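Local coordinates for CBS domain protein (Shewanella oneidensis, PDB 3LHH), which binds AMP through its paired CBS domains, a piece of a membrane protein of the CorC/HlyC-associated family that probably also binds flavin adenine dinucleotide, at residues 128-139 against 152-162. Residues are numbered along the deposited sequence; the frame is centred on the assembly and turned at random.
Sequences LLEHFRTTGSQM and LVTLQDMMDAL. With AMP (adenosine monophosphate), chain B.
Phe132 drives its ring into the junction where strand 152-154 turns into helix 155-162, so that one side chain meets backbone and side chains of both elements. The setting is the second CBS domain, whose two helices pack on the same sheet, the N-to-C directions of segments 128-135 and 155-162 lying 129° apart. At the ring's edge, near its plane, lies Val153 O, 3.4 Å from Phe132 CZ; Leu155 CA sits over one face, displaced toward the rim; Met158 comes in obliquely, its CG 3.5 Å from Phe132 CE1. With an alanine in place of Phe132, a gap would probably open at the strand-helix junction, Val153 O and Leu155 CA losing the ring edge and face beside them and Met158 CG its aromatic neighbour.

Met158, a selenomethionine, is bent at chi2 (-86°), which carries its SE to 3.4 Å from Leu129 CD1 and also against Leu128 CD2. Leu128 CD2 and Val153 CG1 meet tip to tip. Farther along, Leu129 CD2 touches Leu162 CD2 at 3.6 Å.

Beyond helix 128-135 the chain enters the sheet, where Met139 and Thr154 form an antiparallel non-hydrogen-bonded pair. Next to it, Leu155 N donates to Gln138 O (2.8 Å, 165° at the hydrogen), and a water links the same oxygen to Gln156 N. The Met139-Thr154 face borders the AMP pocket, where AMP is also hydrogen-bonded to Ser76, His75, Val55 and Arg77. Asp157 accepts from both ribose hydroxyls, while Thr154, the helix N-cap, uses OG1 twice: it accepts from Asp157 N at 3.0 Å and donates to AMP O3' at 2.7 Å.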
loop_
_atom_site.group_PDB
_atom_site.type_symbol
_atom_site.label_atom_id
_atom_site.label_comp_id
_atom_site.label_asym_id
_atom_site.label_seq_id
_atom_site.Cartn_x
_atom_site.Cartn_y
_atom_site.Cartn_z
ATOM N N LEU A 128 7.790 -14.781 0.194
ATOM C CA LEU A 128 7.101 -13.527 0.498
ATOM C C LEU A 128 7.311 -13.151 1.976
ATOM O O LEU A 128 7.668 -12.013 2.302
ATOM C CB LEU A 128 5.610 -13.663 0.207
ATOM C CG LEU A 128 4.790 -12.388 0.364
ATOM C CD1 LEU A 128 5.306 -11.303 -0.582
ATOM C CD2 LEU A 128 3.339 -12.679 0.097
ATOM N N LEU A 129 7.083 -14.120 2.858
ATOM C CA LEU A 129 7.342 -13.959 4.284
ATOM C C LEU A 129 8.743 -13.407 4.565
ATOM O O LEU A 129 8.909 -12.444 5.321
ATOM C CB LEU A 129 7.208 -15.305 4.977
ATOM C CG LEU A 129 6.084 -15.469 5.979
ATOM C CD1 LEU A 129 4.761 -15.332 5.268
ATOM C CD2 LEU A 129 6.200 -16.821 6.612
ATOM N N GLU A 130 9.754 -14.037 3.977
ATOM C CA GLU A 130 11.125 -13.581 4.161
ATOM C C GLU A 130 11.361 -12.180 3.617
ATOM O O GLU A 130 12.123 -11.414 4.210
ATOM C CB GLU A 130 12.132 -14.551 3.532
ATOM C CG GLU A 130 12.763 -15.459 4.567
ATOM C CD GLU A 130 13.121 -14.710 5.862
ATOM O OE1 GLU A 130 13.866 -13.693 5.797
ATOM O OE2 GLU A 130 12.653 -15.142 6.940
ATOM N N HIS A 131 10.715 -11.848 2.494
ATOM C CA HIS A 131 10.802 -10.490 1.953
ATOM C C HIS A 131 10.273 -9.479 2.988
ATOM O O HIS A 131 10.891 -8.437 3.212
ATOM C CB HIS A 131 10.065 -10.350 0.610
ATOM C CG HIS A 131 10.102 -8.959 0.045
ATOM N ND1 HIS A 131 9.195 -7.983 0.400
ATOM C CD2 HIS A 131 10.967 -8.371 -0.815
ATOM C CE1 HIS A 131 9.485 -6.860 -0.231
ATOM N NE2 HIS A 131 10.559 -7.067 -0.970
ATOM N N PHE A 132 9.152 -9.797 3.638
ATOM C CA PHE A 132 8.609 -8.911 4.681
ATOM C C PHE A 132 9.576 -8.746 5.862
ATOM O O PHE A 132 9.842 -7.634 6.332
ATOM C CB PHE A 132 7.264 -9.436 5.216
ATOM C CG PHE A 132 6.056 -8.975 4.427
ATOM C CD1 PHE A 132 5.357 -9.858 3.611
ATOM C CD2 PHE A 132 5.618 -7.667 4.511
ATOM C CE1 PHE A 132 4.236 -9.433 2.890
ATOM C CE2 PHE A 132 4.497 -7.238 3.804
ATOM C CZ PHE A 132 3.809 -8.127 2.998
ATOM N N ARG A 133 10.077 -9.861 6.362
ATOM C CA ARG A 133 10.987 -9.827 7.497
ATOM C C ARG A 133 12.267 -9.034 7.181
ATOM O O ARG A 133 12.674 -8.158 7.943
ATOM C CB ARG A 133 11.306 -11.259 7.930
ATOM C CG ARG A 133 10.023 -12.059 8.253
ATOM C CD ARG A 133 10.335 -13.359 8.969
ATOM N NE ARG A 133 11.044 -13.069 10.206
ATOM C CZ ARG A 133 12.274 -13.469 10.481
ATOM N NH1 ARG A 133 12.941 -14.213 9.613
ATOM N NH2 ARG A 133 12.838 -13.121 11.633
ATOM N N THR A 134 12.883 -9.337 6.046
ATOM C CA THR A 134 14.085 -8.637 5.589
ATOM C C THR A 134 13.892 -7.125 5.444
ATOM O O THR A 134 14.725 -6.334 5.885
ATOM C CB THR A 134 14.524 -9.167 4.209
ATOM O OG1 THR A 134 14.828 -10.562 4.308
ATOM C CG2 THR A 134 15.737 -8.414 3.709
ATOM N N THR A 135 12.802 -6.725 4.797
ATOM C CA THR A 135 12.609 -5.317 4.467
ATOM C C THR A 135 11.996 -4.549 5.630
ATOM O O THR A 135 12.193 -3.347 5.759
ATOM C CB THR A 135 11.722 -5.123 3.207
ATOM O OG1 THR A 135 10.453 -5.746 3.414
ATOM C CG2 THR A 135 12.386 -5.740 1.978
ATOM N N GLY A 136 11.268 -5.251 6.489
ATOM C CA GLY A 136 10.503 -4.588 7.531
ATOM C C GLY A 136 9.326 -3.775 6.996
ATOM O O GLY A 136 8.825 -2.875 7.670
ATOM N N SER A 137 8.870 -4.107 5.794
ATOM C CA SER A 137 7.755 -3.401 5.159
ATOM C C SER A 137 6.409 -3.804 5.760
ATOM O O SER A 137 6.223 -4.940 6.187
ATOM C CB SER A 137 7.721 -3.705 3.650
ATOM O OG SER A 137 8.794 -3.100 2.955
ATOM N N GLN A 138 5.455 -2.885 5.778
ATOM C CA GLN A 138 4.105 -3.203 6.232
ATOM C C GLN A 138 3.246 -3.622 5.042
ATOM O O GLN A 138 2.305 -4.388 5.183
ATOM C CB GLN A 138 3.477 -2.005 6.951
ATOM C CG GLN A 138 4.240 -1.548 8.194
ATOM C CD GLN A 138 4.965 -0.226 7.996
ATOM O OE1 GLN A 138 5.556 0.028 6.942
ATOM N NE2 GLN A 138 4.924 0.625 9.016
HETATM N N MSE A 139 3.615 -3.125 3.863
HETATM C CA MSE A 139 2.846 -3.297 2.636
HETATM C C MSE A 139 3.774 -3.534 1.432
HETATM O O MSE A 139 4.772 -2.840 1.279
HETATM C CB MSE A 139 2.032 -2.015 2.440
HETATM C CG MSE A 139 1.201 -1.905 1.203
HETATM SE SE MSE A 139 0.072 -0.287 1.339
HETATM C CE MSE A 139 -1.143 -0.849 2.758
ATOM N N LEU A 152 -2.025 -5.959 -3.577
ATOM C CA LEU A 152 -1.041 -5.716 -2.539
ATOM C C LEU A 152 -1.178 -6.724 -1.421
ATOM O O LEU A 152 -2.250 -7.301 -1.216
ATOM C CB LEU A 152 -1.131 -4.282 -1.997
ATOM C CG LEU A 152 -2.391 -3.825 -1.275
ATOM C CD1 LEU A 152 -2.441 -4.314 0.160
ATOM C CD2 LEU A 152 -2.426 -2.305 -1.313
ATOM N N VAL A 153 -0.073 -6.957 -0.724
ATOM C CA VAL A 153 -0.082 -7.800 0.471
ATOM C C VAL A 153 0.390 -6.994 1.675
ATOM O O VAL A 153 1.340 -6.217 1.573
ATOM C CB VAL A 153 0.809 -9.041 0.285
ATOM C CG1 VAL A 153 0.668 -9.995 1.484
ATOM C CG2 VAL A 153 0.405 -9.751 -0.949
ATOM N N THR A 154 -0.278 -7.171 2.813
ATOM C CA THR A 154 0.171 -6.543 4.047
ATOM C C THR A 154 0.810 -7.550 5.019
ATOM O O THR A 154 0.483 -8.733 5.036
ATOM C CB THR A 154 -0.975 -5.813 4.781
ATOM O OG1 THR A 154 -1.907 -6.774 5.291
ATOM C CG2 THR A 154 -1.698 -4.849 3.845
ATOM N N LEU A 155 1.715 -7.058 5.847
ATOM C CA LEU A 155 2.308 -7.895 6.883
ATOM C C LEU A 155 1.189 -8.445 7.762
ATOM O O LEU A 155 1.155 -9.644 8.082
ATOM C CB LEU A 155 3.280 -7.071 7.717
ATOM C CG LEU A 155 3.857 -7.797 8.931
ATOM C CD1 LEU A 155 4.766 -8.898 8.470
ATOM C CD2 LEU A 155 4.592 -6.807 9.828
ATOM N N GLN A 156 0.261 -7.563 8.131
ATOM C CA GLN A 156 -0.882 -7.939 8.961
ATOM C C GLN A 156 -1.587 -9.162 8.395
ATOM O O GLN A 156 -1.865 -10.125 9.105
ATOM C CB GLN A 156 -1.871 -6.775 9.049
ATOM C CG GLN A 156 -2.072 -6.211 10.450
ATOM C CD GLN A 156 -3.452 -6.513 11.028
ATOM O OE1 GLN A 156 -4.460 -5.930 10.614
ATOM N NE2 GLN A 156 -3.496 -7.420 12.002
ATOM N N ASP A 157 -1.895 -9.108 7.103
ATOM C CA ASP A 157 -2.576 -10.216 6.456
ATOM C C ASP A 157 -1.705 -11.454 6.423
ATOM O O ASP A 157 -2.193 -12.573 6.518
ATOM C CB ASP A 157 -3.008 -9.827 5.042
ATOM C CG ASP A 157 -4.211 -8.902 5.045
ATOM O OD1 ASP A 157 -4.828 -8.756 6.120
ATOM O OD2 ASP A 157 -4.538 -8.324 3.982
HETATM N N MSE A 158 -0.407 -11.243 6.261
HETATM C CA MSE A 158 0.541 -12.339 6.282
HETATM C C MSE A 158 0.605 -13.039 7.637
HETATM O O MSE A 158 0.701 -14.261 7.703
HETATM C CB MSE A 158 1.923 -11.850 5.877
HETATM C CG MSE A 158 2.071 -11.720 4.383
HETATM SE SE MSE A 158 2.587 -13.412 3.560
HETATM C CE MSE A 158 1.361 -14.649 4.437
HETATM N N MSE A 159 0.560 -12.258 8.712
HETATM C CA MSE A 159 0.584 -12.823 10.056
HETATM C C MSE A 159 -0.730 -13.496 10.417
HETATM O O MSE A 159 -0.734 -14.542 11.067
HETATM C CB MSE A 159 0.909 -11.752 11.087
HETATM C CG MSE A 159 2.373 -11.373 11.081
HETATM SE SE MSE A 159 2.763 -10.018 12.402
HETATM C CE MSE A 159 1.256 -8.790 12.176
ATOM N N ASP A 160 -1.843 -12.896 10.011
ATOM C CA ASP A 160 -3.140 -13.506 10.273
ATOM C C ASP A 160 -3.206 -14.867 9.607
ATOM O O ASP A 160 -3.777 -15.809 10.153
ATOM C CB ASP A 160 -4.280 -12.629 9.768
ATOM C CG ASP A 160 -4.432 -11.358 10.574
ATOM O OD1 ASP A 160 -3.738 -11.203 11.604
ATOM O OD2 ASP A 160 -5.253 -10.514 10.175
ATOM N N ALA A 161 -2.612 -14.981 8.426
ATOM C CA ALA A 161 -2.690 -16.240 7.699
ATOM C C ALA A 161 -1.806 -17.319 8.349
ATOM O O ALA A 161 -2.139 -18.504 8.342
ATOM C CB ALA A 161 -2.337 -16.039 6.243
ATOM N N LEU A 162 -0.694 -16.895 8.932
ATOM C CA LEU A 162 0.180 -17.820 9.636
ATOM C C LEU A 162 -0.444 -18.308 10.938
ATOM O O LEU A 162 -0.344 -19.491 11.270
ATOM C CB LEU A 162 1.527 -17.166 9.935
ATOM C CG LEU A 162 2.746 -17.931 9.433
ATOM C CD1 LEU A 162 2.557 -19.415 9.635
ATOM C CD2 LEU A 162 2.935 -17.635 7.969
HETATM P P AMP B . -5.539 -1.368 8.489
HETATM O O1P AMP B . -6.929 -1.034 7.989
HETATM O O2P AMP B . -4.515 -0.329 8.123
HETATM O O3P AMP B . -5.460 -1.854 9.917
HETATM O "O5'" AMP B . -5.241 -2.705 7.657
HETATM C "C5'" AMP B . -6.028 -3.877 7.894
HETATM C "C4'" AMP B . -6.227 -4.660 6.594
HETATM O "O4'" AMP B . -6.947 -3.891 5.618
HETATM C "C3'" AMP B . -4.911 -5.005 5.904
HETATM O "O3'" AMP B . -4.286 -6.185 6.442
HETATM C "C2'" AMP B . -5.350 -5.174 4.466
HETATM O "O2'" AMP B . -6.052 -6.417 4.404
HETATM C "C1'" AMP B . -6.397 -4.090 4.302
HETATM N N9 AMP B . -5.832 -2.782 3.855
HETATM C C8 AMP B . -4.959 -2.015 4.539
HETATM N N7 AMP B . -4.662 -0.871 3.879
HETATM C C5 AMP B . -5.358 -0.900 2.728
HETATM C C6 AMP B . -5.517 0.010 1.574
HETATM N N6 AMP B . -4.846 1.192 1.502
HETATM N N1 AMP B . -6.360 -0.376 0.599
HETATM C C2 AMP B . -7.038 -1.546 0.662
HETATM N N3 AMP B . -6.938 -2.419 1.683
HETATM C C4 AMP B . -6.124 -2.151 2.723
HETATM O O HOH W 1 0.446 -4.723 7.881
#